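Local coordinates for protein CS6 fimbrial subunit B, CS6 fimbrial subunit A (Escherichia coli, PDB 4B9G) that probably builds CS6 fimbriae that let enterotoxigenic bacteria colonise the host, its fold completed here by a fused donor strand from the partner subunit, at residues 16-21 with 152-157; 33-38 with 112-117; 43-48 with 107-112; 54-59 with 132-137. All coordinates share one frame; numbering follows the deposited sequence.

How the interactions relate
Interactions 2 and 3 both join strand 37-44 to strand 108-119, overlapping at Ser112, held by antiparallel backbone bonds. Interaction 2 begins with a type II turn and sets Gln37 beside the buried Ile114; interaction 3 carries hydroxyls on its outer face. Interaction 4, nearest the centre of the chain, is the most buried: it pairs strand 51-56 with strand 128-142 and packs aliphatic groups inside. Its Ile54 and Val136 touch Met43 and Phe111 of interaction 3. Interaction 1 differs in having no hydrogen bond between its segments: a short helical turn of CssB packs on the fused CssA strand, which runs beside strand 128-142. Only interaction 1 crosses between the two parts of the fusion.

Interaction 1 (16-21 with 152-157); sequences DIDSAV and KNFPVS
Phe154 has its ring clasped between an aliphatic group of each segment, in a contact that has no hydrogen bond across it. On one face lies Val21, whose CG1 makes a CH-pi contact 4.1 Å from the ring centroid and 17° off the normal. The opposite face is taken by Lys152, two residues back on the same strand: its CG, anti to the backbone N (chi1 176°), lies 3.6 Å above the Phe154 ring plane, over its centre. The leading edge of the ring meets the helical turn itself, with Phe154 CZ 3.7 Å from Ile17 O, close to the ring plane. This carbonyl accepts a backbone bond from Ala20 N inside the turn. Aliphatic Ile17 suits the inner side of the turn: its CG2 rests on Lys152 CB at 4.0 Å, and it packs against Val136 and Phe138 of strand 128-142. Asp18, on the exposed side, crosses the lysine at about a right angle, with OD1 3.3 Å from Lys152 CE. Its charge lies near the ammonium without a salt bridge (Asp18 OD1 to Lys152 NZ, 4.2 Å). The turn begins with an Asx motif, Asp16 OD2 accepting from Ser19 N at 2.9 Å. Helix 17-20 belongs to CssB, whereas Phe154 and Lys152 belong to the engineered CssA strand; inserting such a strand into an incomplete pilin fold is characteristic of donor-strand complementation.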
loop_
_atom_site.group_PDB
_atom_site.type_symbol
_atom_site.label_atom_id
_atom_site.label_comp_id
_atom_site.label_asym_id
_atom_site.label_seq_id
_atom_site.Cartn_x
_atom_site.Cartn_y
_atom_site.Cartn_z
ATOM N N ASP A 16 8.503 11.118 -13.019
ATOM C CA ASP A 16 8.225 11.774 -11.748
ATOM C C ASP A 16 7.271 10.984 -10.860
ATOM O O ASP A 16 6.056 11.085 -10.996
ATOM C CB ASP A 16 7.758 13.198 -11.907
ATOM C CG ASP A 16 7.800 13.955 -10.613
ATOM O OD1 ASP A 16 8.880 14.414 -10.224
ATOM O OD2 ASP A 16 6.773 14.055 -9.951
ATOM N N ILE A 17 7.821 10.226 -9.925
ATOM C CA ILE A 17 6.962 9.367 -9.119
ATOM C C ILE A 17 6.029 10.151 -8.169
ATOM O O ILE A 17 4.868 9.766 -7.960
ATOM C CB ILE A 17 7.801 8.317 -8.386
ATOM C CG1 ILE A 17 6.902 7.268 -7.749
ATOM C CG2 ILE A 17 8.753 8.967 -7.380
ATOM C CD1 ILE A 17 7.633 6.006 -7.419
ATOM N N ASP A 18 6.495 11.272 -7.645
ATOM C CA ASP A 18 5.673 12.071 -6.743
ATOM C C ASP A 18 4.357 12.486 -7.387
ATOM O O ASP A 18 3.310 12.472 -6.732
ATOM C CB ASP A 18 6.389 13.356 -6.313
ATOM C CG ASP A 18 7.471 13.132 -5.292
ATOM O OD1 ASP A 18 7.407 12.142 -4.552
ATOM O OD2 ASP A 18 8.373 13.989 -5.214
ATOM N N SER A 19 4.411 12.900 -8.652
ATOM C CA SER A 19 3.220 13.355 -9.348
ATOM C C SER A 19 2.369 12.214 -9.909
ATOM O O SER A 19 1.251 12.443 -10.344
ATOM C CB SER A 19 3.563 14.332 -10.464
ATOM O OG SER A 19 4.369 13.755 -11.449
ATOM N N ALA A 20 2.884 10.988 -9.921
ATOM C CA ALA A 20 2.167 9.880 -10.544
ATOM C C ALA A 20 1.154 9.210 -9.628
ATOM O O ALA A 20 0.232 8.563 -10.124
ATOM C CB ALA A 20 3.156 8.842 -11.051
ATOM N N VAL A 21 1.301 9.279 -8.335
ATOM C CA VAL A 21 0.621 8.531 -7.303
ATOM C C VAL A 21 -0.140 9.422 -6.348
ATOM O O VAL A 21 0.359 10.463 -5.926
ATOM C CB VAL A 21 1.632 7.679 -6.501
ATOM C CG1 VAL A 21 1.003 6.872 -5.479
ATOM C CG2 VAL A 21 2.493 6.886 -7.369
ATOM N N LYS A 152 9.777 6.101 -3.916
ATOM C CA LYS A 152 9.283 6.980 -2.898
ATOM C C LYS A 152 8.537 6.178 -1.836
ATOM O O LYS A 152 7.791 5.251 -2.151
ATOM C CB LYS A 152 8.377 8.053 -3.468
ATOM C CG LYS A 152 7.680 9.034 -2.578
ATOM C CD LYS A 152 8.460 10.075 -1.992
ATOM C CE LYS A 152 7.708 11.268 -1.430
ATOM N NZ LYS A 152 6.785 10.794 -0.591
ATOM N N ASN A 153 8.789 6.531 -0.583
ATOM C CA ASN A 153 8.000 6.052 0.533
ATOM C C ASN A 153 6.909 7.082 0.858
ATOM O O ASN A 153 7.179 8.097 1.485
ATOM C CB ASN A 153 8.876 5.759 1.753
ATOM C CG ASN A 153 9.852 4.615 1.512
ATOM O OD1 ASN A 153 9.689 3.832 0.582
ATOM N ND2 ASN A 153 10.882 4.527 2.351
ATOM N N PHE A 154 5.694 6.838 0.384
ATOM C CA PHE A 154 4.581 7.769 0.567
ATOM C C PHE A 154 3.969 7.633 1.959
ATOM O O PHE A 154 3.610 6.523 2.370
ATOM C CB PHE A 154 3.473 7.494 -0.461
ATOM C CG PHE A 154 3.814 7.908 -1.862
ATOM C CD1 PHE A 154 3.536 9.193 -2.327
ATOM C CD2 PHE A 154 4.387 7.002 -2.732
ATOM C CE1 PHE A 154 3.842 9.558 -3.628
ATOM C CE2 PHE A 154 4.709 7.381 -4.038
ATOM C CZ PHE A 154 4.425 8.650 -4.485
ATOM N N PRO A 155 3.753 8.757 2.664
ATOM C CA PRO A 155 2.938 8.674 3.889
ATOM C C PRO A 155 1.508 8.237 3.587
ATOM O O PRO A 155 0.896 8.744 2.637
ATOM C CB PRO A 155 2.993 10.103 4.442
ATOM C CG PRO A 155 4.253 10.695 3.864
ATOM C CD PRO A 155 4.333 10.098 2.476
ATOM N N VAL A 156 1.005 7.310 4.406
ATOM C CA VAL A 156 -0.338 6.770 4.276
ATOM C C VAL A 156 -1.000 6.752 5.659
ATOM O O VAL A 156 -0.304 6.709 6.681
ATOM C CB VAL A 156 -0.306 5.340 3.647
ATOM C CG1 VAL A 156 0.261 5.377 2.251
ATOM C CG2 VAL A 156 0.459 4.364 4.514
ATOM N N SER A 157 -2.332 6.746 5.683
ATOM C CA SER A 157 -3.062 6.729 6.949
ATOM C C SER A 157 -4.479 6.229 6.781
ATOM O O SER A 157 -5.021 6.170 5.667
ATOM C CB SER A 157 -3.106 8.129 7.586
ATOM O OG SER A 157 -3.921 9.013 6.843
#

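Interaction 2 (33-38 with 112-117); sequences KLNSQL and SAIYTG
Gln37 and Ile114 form an antiparallel non-hydrogen-bonded pair where a type II turn, Lys33 to Ser36, leads into strand 37-44 of the CssB β-sandwich, the immunoglobulin-like fold of pilins. Two backbone bonds flank this pair: Tyr115 N gives a nearly straight bond to Ser36 O (2.9 Å), and Leu38 N bonds to Ala113 O at 2.8 Å. A third, Asn35 N to Tyr115 O (2.9 Å), ties the turn to the strand. Asparagine suits the third position of the turn because it tolerates a positive phi (80°).

Among the apolar contacts, Tyr115 is central. With its CG anti to the backbone N (chi1 -179°), the ring swings beneath the turn, and Leu34 CD1 touches CE2 of Tyr115 at 3.9 Å. Leu38 packs CD2 on Tyr115 CB, brings CD1 to the edge of the ring, and also touches Ala113. The phenol OH bonds to Tyr125 OH, so this buried side chain has a polar partner. On the other side of the strand, Gln37 runs alongside Ile114, pointing the same way, with methylene CG on CD1.

The polar contacts of the turn meet at one carbonyl: Ser36 OG (2.8 Å) and Ser36 N approach Lys33 O from the same face, the hydroxyl lying 35° out of the carbonyl plane.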
loop_
_atom_site.group_PDB
_atom_site.type_symbol
_atom_site.label_atom_id
_atom_site.label_comp_id
_atom_site.label_asym_id
_atom_site.label_seq_id
_atom_site.Cartn_x
_atom_site.Cartn_y
_atom_site.Cartn_z
ATOM N N LYS A 33 -13.108 -3.750 10.188
ATOM C CA LYS A 33 -13.388 -5.177 10.083
ATOM C C LYS A 33 -12.460 -5.933 9.134
ATOM O O LYS A 33 -11.865 -5.324 8.256
ATOM C CB LYS A 33 -14.846 -5.329 9.753
ATOM C CG LYS A 33 -15.721 -4.707 10.795
ATOM C CD LYS A 33 -17.031 -5.226 10.883
ATOM C CE LYS A 33 -18.119 -4.228 10.507
ATOM N NZ LYS A 33 -18.512 -3.370 11.686
ATOM N N LEU A 34 -12.295 -7.244 9.346
ATOM C CA LEU A 34 -11.502 -8.027 8.425
ATOM C C LEU A 34 -11.949 -7.701 7.012
ATOM O O LEU A 34 -13.147 -7.618 6.718
ATOM C CB LEU A 34 -11.672 -9.520 8.706
ATOM C CG LEU A 34 -10.473 -10.245 9.318
ATOM C CD1 LEU A 34 -9.830 -9.432 10.426
ATOM C CD2 LEU A 34 -10.901 -11.611 9.829
ATOM N N ASN A 35 -10.958 -7.475 6.161
ATOM C CA ASN A 35 -11.155 -7.227 4.742
ATOM C C ASN A 35 -11.580 -5.798 4.410
ATOM O O ASN A 35 -11.771 -5.475 3.239
ATOM C CB ASN A 35 -12.168 -8.227 4.149
ATOM C CG ASN A 35 -11.854 -8.615 2.713
ATOM O OD1 ASN A 35 -10.688 -8.761 2.341
ATOM N ND2 ASN A 35 -12.896 -8.789 1.898
ATOM N N SER A 36 -11.696 -4.905 5.357
ATOM C CA SER A 36 -11.981 -3.502 5.179
ATOM C C SER A 36 -10.836 -2.770 4.530
ATOM O O SER A 36 -9.678 -3.099 4.763
ATOM C CB SER A 36 -12.380 -2.786 6.452
ATOM O OG SER A 36 -13.445 -3.329 7.108
ATOM N N GLN A 37 -11.185 -1.780 3.712
ATOM C CA GLN A 37 -10.182 -0.958 3.083
ATOM C C GLN A 37 -9.761 0.167 4.016
ATOM O O GLN A 37 -10.582 0.967 4.479
ATOM C CB GLN A 37 -10.712 -0.355 1.778
ATOM C CG GLN A 37 -11.058 -1.369 0.719
ATOM C CD GLN A 37 -11.746 -0.717 -0.455
ATOM O OE1 GLN A 37 -11.159 0.093 -1.157
ATOM N NE2 GLN A 37 -13.008 -1.038 -0.652
ATOM N N LEU A 38 -8.460 0.271 4.286
ATOM C CA LEU A 38 -7.916 1.300 5.175
ATOM C C LEU A 38 -7.527 2.574 4.419
ATOM O O LEU A 38 -7.654 3.683 4.963
ATOM C CB LEU A 38 -6.729 0.756 5.936
ATOM C CG LEU A 38 -7.007 -0.492 6.778
ATOM C CD1 LEU A 38 -5.731 -0.939 7.511
ATOM C CD2 LEU A 38 -8.162 -0.285 7.757
ATOM N N SER A 112 -5.801 -1.110 -2.992
ATOM C CA SER A 112 -6.398 -1.006 -1.727
ATOM C C SER A 112 -5.532 -1.646 -0.627
ATOM O O SER A 112 -4.965 -2.721 -0.837
ATOM C CB SER A 112 -7.826 -1.529 -1.736
ATOM O OG SER A 112 -7.749 -2.795 -2.114
ATOM N N ALA A 113 -5.467 -1.000 0.534
ATOM C CA ALA A 113 -4.885 -1.565 1.750
ATOM C C ALA A 113 -5.978 -2.292 2.512
ATOM O O ALA A 113 -6.965 -1.666 2.923
ATOM C CB ALA A 113 -4.300 -0.437 2.610
ATOM N N ILE A 114 -5.817 -3.597 2.680
ATOM C CA ILE A 114 -6.857 -4.473 3.217
ATOM C C ILE A 114 -6.497 -4.947 4.631
ATOM O O ILE A 114 -5.463 -5.590 4.833
ATOM C CB ILE A 114 -7.058 -5.705 2.305
ATOM C CG1 ILE A 114 -7.365 -5.261 0.865
ATOM C CG2 ILE A 114 -8.141 -6.614 2.866
ATOM C CD1 ILE A 114 -8.554 -4.353 0.746
ATOM N N TYR A 115 -7.351 -4.614 5.596
ATOM C CA TYR A 115 -7.141 -4.952 7.003
ATOM C C TYR A 115 -7.165 -6.458 7.229
ATOM O O TYR A 115 -8.094 -7.157 6.783
ATOM C CB TYR A 115 -8.239 -4.279 7.827
ATOM C CG TYR A 115 -8.136 -4.515 9.309
ATOM C CD1 TYR A 115 -7.292 -3.748 10.115
ATOM C CD2 TYR A 115 -8.879 -5.518 9.926
ATOM C CE1 TYR A 115 -7.191 -3.967 11.477
ATOM C CE2 TYR A 115 -8.789 -5.739 11.311
ATOM C CZ TYR A 115 -7.947 -4.949 12.079
ATOM O OH TYR A 115 -7.834 -5.187 13.425
ATOM N N THR A 116 -6.171 -6.944 7.970
ATOM C CA THR A 116 -6.065 -8.372 8.271
ATOM C C THR A 116 -6.008 -8.706 9.755
ATOM O O THR A 116 -5.971 -9.881 10.110
ATOM C CB THR A 116 -4.806 -8.991 7.663
ATOM O OG1 THR A 116 -3.645 -8.362 8.220
ATOM C CG2 THR A 116 -4.797 -8.842 6.214
ATOM N N GLY A 117 -5.976 -7.697 10.618
ATOM C CA GLY A 117 -5.851 -7.916 12.057
ATOM C C GLY A 117 -5.004 -6.826 12.679
ATOM O O GLY A 117 -4.712 -5.841 12.021
#

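Interaction 3 (43-48 with 107-112); sequences MTIPAG and TSYTFS
Thr44 and Ser108 are hydrogen-bonded through their hydroxyls, OG1 to OG at 2.6 Å with either able to donate, on the exposed face of two antiparallel strands. Small polar residues suit this non-hydrogen-bonded pair, whose backbones come close together. Next to it, Met43 and Tyr109 form a hydrogen-bonded pair: Tyr109 N to Met43 O is 2.8 Å and Met43 N to Tyr109 O is 3.0 Å. A third bond, Ile45 N to Thr107 O, carries the pairing past the end of strand 37-44.

The inner face is apolar. Met43 places CG between its backbone N and carbonyl carbon (chi1 66°), against Tyr109 CB, and the bend at chi3 brings CE to Phe111 CE1 at 3.8 Å. Its SD makes an oblique Met-aromatic contact, 5.5 Å from the Phe111 ring centroid. Ile45 crosses the Tyr109 ring obliquely, CG1 to CE1 at 3.5 Å.

In the next shell, Tyr109 OH is held by Ala90 O and Lys104 N, which fixes the ring that Ile45 leans on. Phe111 packs against Ile84 and Val41, and Met43 against Val136. A polar outer face and an apolar inner one are characteristic of a β-sandwich, here immunoglobulin-like.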
loop_
_atom_site.group_PDB
_atom_site.type_symbol
_atom_site.label_atom_id
_atom_site.label_comp_id
_atom_site.label_asym_id
_atom_site.label_seq_id
_atom_site.Cartn_x
_atom_site.Cartn_y
_atom_site.Cartn_z
ATOM N N MET A 43 -2.768 5.546 -9.417
ATOM C CA MET A 43 -1.605 6.003 -10.177
ATOM C C MET A 43 -1.815 5.831 -11.671
ATOM O O MET A 43 -2.528 4.955 -12.113
ATOM C CB MET A 43 -0.330 5.278 -9.764
ATOM C CG MET A 43 -0.313 3.780 -10.103
ATOM S SD MET A 43 1.207 2.867 -9.567
ATOM C CE MET A 43 1.054 2.858 -7.781
ATOM N N THR A 44 -1.218 6.695 -12.469
ATOM C CA THR A 44 -1.149 6.422 -13.923
ATOM C C THR A 44 0.316 6.211 -14.248
ATOM O O THR A 44 1.160 6.906 -13.783
ATOM C CB THR A 44 -1.799 7.522 -14.832
ATOM O OG1 THR A 44 -3.197 7.610 -14.558
ATOM C CG2 THR A 44 -1.638 7.209 -16.322
ATOM N N ILE A 45 0.608 5.241 -15.063
ATOM C CA ILE A 45 1.988 4.875 -15.331
ATOM C C ILE A 45 2.615 5.858 -16.334
ATOM O O ILE A 45 2.121 5.976 -17.460
ATOM C CB ILE A 45 1.986 3.466 -15.924
ATOM C CG1 ILE A 45 1.237 2.480 -14.997
ATOM C CG2 ILE A 45 3.403 3.028 -16.218
ATOM C CD1 ILE A 45 1.736 2.407 -13.566
ATOM N N PRO A 46 3.716 6.533 -15.962
ATOM C CA PRO A 46 4.351 7.439 -16.920
ATOM C C PRO A 46 4.990 6.683 -18.066
ATOM O O PRO A 46 5.423 5.543 -17.937
ATOM C CB PRO A 46 5.453 8.109 -16.091
ATOM C CG PRO A 46 5.054 7.930 -14.673
ATOM C CD PRO A 46 4.348 6.616 -14.636
ATOM N N ALA A 47 5.099 7.344 -19.212
ATOM C CA ALA A 47 5.816 6.772 -20.343
ATOM C C ALA A 47 7.231 6.431 -19.883
ATOM O O ALA A 47 7.855 7.208 -19.159
ATOM C CB ALA A 47 5.851 7.748 -21.504
ATOM N N GLY A 48 7.732 5.265 -20.287
ATOM C CA GLY A 48 9.063 4.836 -19.901
ATOM C C GLY A 48 9.097 3.904 -18.697
ATOM O O GLY A 48 10.152 3.343 -18.394
ATOM N N THR A 107 -1.712 4.062 -18.652
ATOM C CA THR A 107 -2.921 3.516 -18.120
ATOM C C THR A 107 -2.924 3.617 -16.611
ATOM O O THR A 107 -1.909 3.766 -15.961
ATOM C CB THR A 107 -3.142 2.096 -18.482
ATOM O OG1 THR A 107 -2.199 1.323 -17.812
ATOM C CG2 THR A 107 -3.042 1.879 -19.857
ATOM N N SER A 108 -4.114 3.519 -16.076
ATOM C CA SER A 108 -4.289 3.782 -14.648
ATOM C C SER A 108 -4.427 2.488 -13.830
ATOM O O SER A 108 -5.004 1.501 -14.290
ATOM C CB SER A 108 -5.508 4.679 -14.435
ATOM O OG SER A 108 -5.236 6.025 -14.799
ATOM N N TYR A 109 -3.892 2.525 -12.612
ATOM C CA TYR A 109 -3.928 1.407 -11.671
ATOM C C TYR A 109 -4.488 1.891 -10.340
ATOM O O TYR A 109 -4.220 3.018 -9.894
ATOM C CB TYR A 109 -2.506 0.830 -11.447
ATOM C CG TYR A 109 -2.005 0.067 -12.636
ATOM C CD1 TYR A 109 -1.624 0.729 -13.795
ATOM C CD2 TYR A 109 -2.015 -1.326 -12.652
ATOM C CE1 TYR A 109 -1.226 0.027 -14.923
ATOM C CE2 TYR A 109 -1.626 -2.036 -13.794
ATOM C CZ TYR A 109 -1.260 -1.349 -14.935
ATOM O OH TYR A 109 -0.896 -2.022 -16.077
ATOM N N THR A 110 -5.265 1.035 -9.691
ATOM C CA THR A 110 -5.735 1.306 -8.348
ATOM C C THR A 110 -5.430 0.122 -7.456
ATOM O O THR A 110 -5.416 -1.027 -7.906
ATOM C CB THR A 110 -7.233 1.640 -8.284
ATOM O OG1 THR A 110 -7.989 0.505 -8.694
ATOM C CG2 THR A 110 -7.566 2.867 -9.148
ATOM N N PHE A 111 -5.170 0.420 -6.188
ATOM C CA PHE A 111 -4.848 -0.574 -5.175
ATOM C C PHE A 111 -5.571 -0.199 -3.887
ATOM O O PHE A 111 -5.924 0.977 -3.676
ATOM C CB PHE A 111 -3.334 -0.635 -4.896
ATOM C CG PHE A 111 -2.478 -0.901 -6.119
ATOM C CD1 PHE A 111 -2.124 0.131 -6.982
ATOM C CD2 PHE A 111 -1.996 -2.187 -6.387
ATOM C CE1 PHE A 111 -1.340 -0.110 -8.080
ATOM C CE2 PHE A 111 -1.198 -2.434 -7.498
ATOM C CZ PHE A 111 -0.860 -1.398 -8.340
ATOM N N SER A 112 -5.801 -1.110 -2.992
ATOM C CA SER A 112 -6.398 -1.006 -1.727
ATOM C C SER A 112 -5.532 -1.646 -0.627
ATOM O O SER A 112 -4.965 -2.721 -0.837
ATOM C CB SER A 112 -7.826 -1.529 -1.736
ATOM O OG SER A 112 -7.749 -2.795 -2.114
#

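Interaction 4 (54-59 with 132-137); sequences IVPTDS and GHLTVS
Leu134 lays its CD1 over one face of the flat peptide group joining Val55 to Pro56, 3.6 Å from Val55 C and 3.7 Å from Pro56 N. The imidazole of His133 leads away from strand 51-56; its CB is 3.5 Å from Thr57 OG1. A water links His133 ND1 and Asp58 OD2 by weak bonds.

Leucine suits the inner face: its CG stands anti to the backbone N (chi1 177°), and its methyls reach that peptide and Ile54, whose CG1 also touches Val136. Val55 and Thr135 form the hydrogen-bonded pair, with Val55 N to Thr135 O at 3.0 Å and Thr135 N to Val55 O at 2.8 Å. Pro56 fits the next non-hydrogen-bonded position, needing no N-H toward Leu134. Thr57 N bonds to His133 O at 3.1 Å from 40° above its plane. Thr57 OG1 lies 3.1 Å from Thr135 OG1 and also near His133 O, its partner not settled; Thr135 OG1 is hydrogen-bonded to Asn153 OD1 of the CssA strand.

A type II turn, Pro56 to Ser59, ends the pairing. Strand 128-142 lies between strand 51-56 and donor strand 145-160; Leu134 and Pro56 pack against Ile84 of strand 79-88, Leu134 also against strand 37-44.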
loop_
_atom_site.group_PDB
_atom_site.type_symbol
_atom_site.label_atom_id
_atom_site.label_comp_id
_atom_site.label_asym_id
_atom_site.label_seq_id
_atom_site.Cartn_x
_atom_site.Cartn_y
_atom_site.Cartn_z
ATOM N N ILE A 54 4.901 -2.175 -5.291
ATOM C CA ILE A 54 4.079 -1.447 -4.324
ATOM C C ILE A 54 3.943 -2.319 -3.077
ATOM O O ILE A 54 3.295 -3.367 -3.114
ATOM C CB ILE A 54 2.725 -1.007 -4.949
ATOM C CG1 ILE A 54 1.867 -0.322 -3.896
ATOM C CG2 ILE A 54 1.975 -2.161 -5.635
ATOM C CD1 ILE A 54 0.638 0.340 -4.455
ATOM N N VAL A 55 4.563 -1.958 -1.994
ATOM C CA VAL A 55 4.738 -2.716 -0.800
ATOM C C VAL A 55 4.803 -1.820 0.448
ATOM O O VAL A 55 5.473 -0.809 0.416
ATOM C CB VAL A 55 5.976 -3.658 -0.927
ATOM C CG1 VAL A 55 7.171 -2.890 -0.960
ATOM C CG2 VAL A 55 6.091 -4.576 0.164
ATOM N N PRO A 56 4.068 -2.177 1.528
ATOM C CA PRO A 56 4.251 -1.368 2.738
ATOM C C PRO A 56 5.708 -1.342 3.155
ATOM O O PRO A 56 6.419 -2.344 3.057
ATOM C CB PRO A 56 3.392 -2.110 3.766
ATOM C CG PRO A 56 2.352 -2.849 2.915
ATOM C CD PRO A 56 3.118 -3.286 1.719
ATOM N N THR A 57 6.154 -0.236 3.652
ATOM C CA THR A 57 7.420 -0.078 4.259
ATOM C C THR A 57 7.541 -0.962 5.476
ATOM O O THR A 57 6.600 -1.204 6.208
ATOM C CB THR A 57 7.634 1.397 4.448
ATOM O OG1 THR A 57 7.244 2.035 3.199
ATOM C CG2 THR A 57 8.989 1.663 4.689
ATOM N N ASP A 58 8.690 -1.557 5.605
ATOM C CA ASP A 58 8.921 -2.426 6.774
ATOM C C ASP A 58 7.963 -3.629 6.911
ATOM O O ASP A 58 7.593 -3.998 8.025
ATOM C CB ASP A 58 8.895 -1.603 8.078
ATOM C CG ASP A 58 9.868 -0.428 8.057
ATOM O OD1 ASP A 58 10.914 -0.527 7.378
ATOM O OD2 ASP A 58 9.590 0.591 8.728
ATOM N N SER A 59 7.600 -4.252 5.794
ATOM C CA SER A 59 6.660 -5.369 5.783
ATOM C C SER A 59 7.281 -6.667 6.300
ATOM O O SER A 59 8.507 -6.842 6.285
ATOM C CB SER A 59 6.147 -5.570 4.356
ATOM O OG SER A 59 7.191 -5.909 3.465
ATOM N N GLY A 132 1.539 5.195 8.489
ATOM C CA GLY A 132 2.712 4.441 8.073
ATOM C C GLY A 132 3.226 4.978 6.754
ATOM O O GLY A 132 2.902 6.116 6.377
ATOM N N HIS A 133 3.990 4.150 6.039
ATOM C CA HIS A 133 4.512 4.509 4.729
ATOM C C HIS A 133 4.343 3.348 3.775
ATOM O O HIS A 133 4.342 2.189 4.189
ATOM C CB HIS A 133 5.988 4.881 4.795
ATOM C CG HIS A 133 6.234 6.188 5.482
ATOM N ND1 HIS A 133 6.285 6.295 6.854
ATOM C CD2 HIS A 133 6.420 7.440 5.002
ATOM C CE1 HIS A 133 6.493 7.555 7.189
ATOM N NE2 HIS A 133 6.594 8.271 6.086
ATOM N N LEU A 134 4.212 3.696 2.496
ATOM C CA LEU A 134 4.049 2.737 1.415
ATOM C C LEU A 134 5.159 2.994 0.400
ATOM O O LEU A 134 5.282 4.103 -0.108
ATOM C CB LEU A 134 2.698 2.956 0.737
ATOM C CG LEU A 134 2.419 2.062 -0.461
ATOM C CD1 LEU A 134 2.192 0.598 -0.063
ATOM C CD2 LEU A 134 1.238 2.606 -1.222
ATOM N N THR A 135 5.957 1.973 0.101
ATOM C CA THR A 135 6.987 2.069 -0.923
ATOM C C THR A 135 6.364 1.803 -2.289
ATOM O O THR A 135 5.739 0.764 -2.515
ATOM C CB THR A 135 8.098 1.041 -0.712
ATOM O OG1 THR A 135 8.713 1.255 0.571
ATOM C CG2 THR A 135 9.125 1.110 -1.841
ATOM N N VAL A 136 6.545 2.756 -3.209
ATOM C CA VAL A 136 6.240 2.550 -4.618
ATOM C C VAL A 136 7.528 2.783 -5.391
ATOM O O VAL A 136 8.236 3.772 -5.167
ATOM C CB VAL A 136 5.131 3.496 -5.136
ATOM C CG1 VAL A 136 4.828 3.228 -6.609
ATOM C CG2 VAL A 136 3.865 3.390 -4.281
ATOM N N SER A 137 7.857 1.844 -6.273
ATOM C CA SER A 137 9.040 1.947 -7.115
ATOM C C SER A 137 8.658 1.694 -8.570
ATOM O O SER A 137 7.809 0.852 -8.868
ATOM C CB SER A 137 10.122 0.952 -6.695
ATOM O OG SER A 137 10.429 1.121 -5.320
HETATM O O HOH W 1 7.701 3.286 7.858
#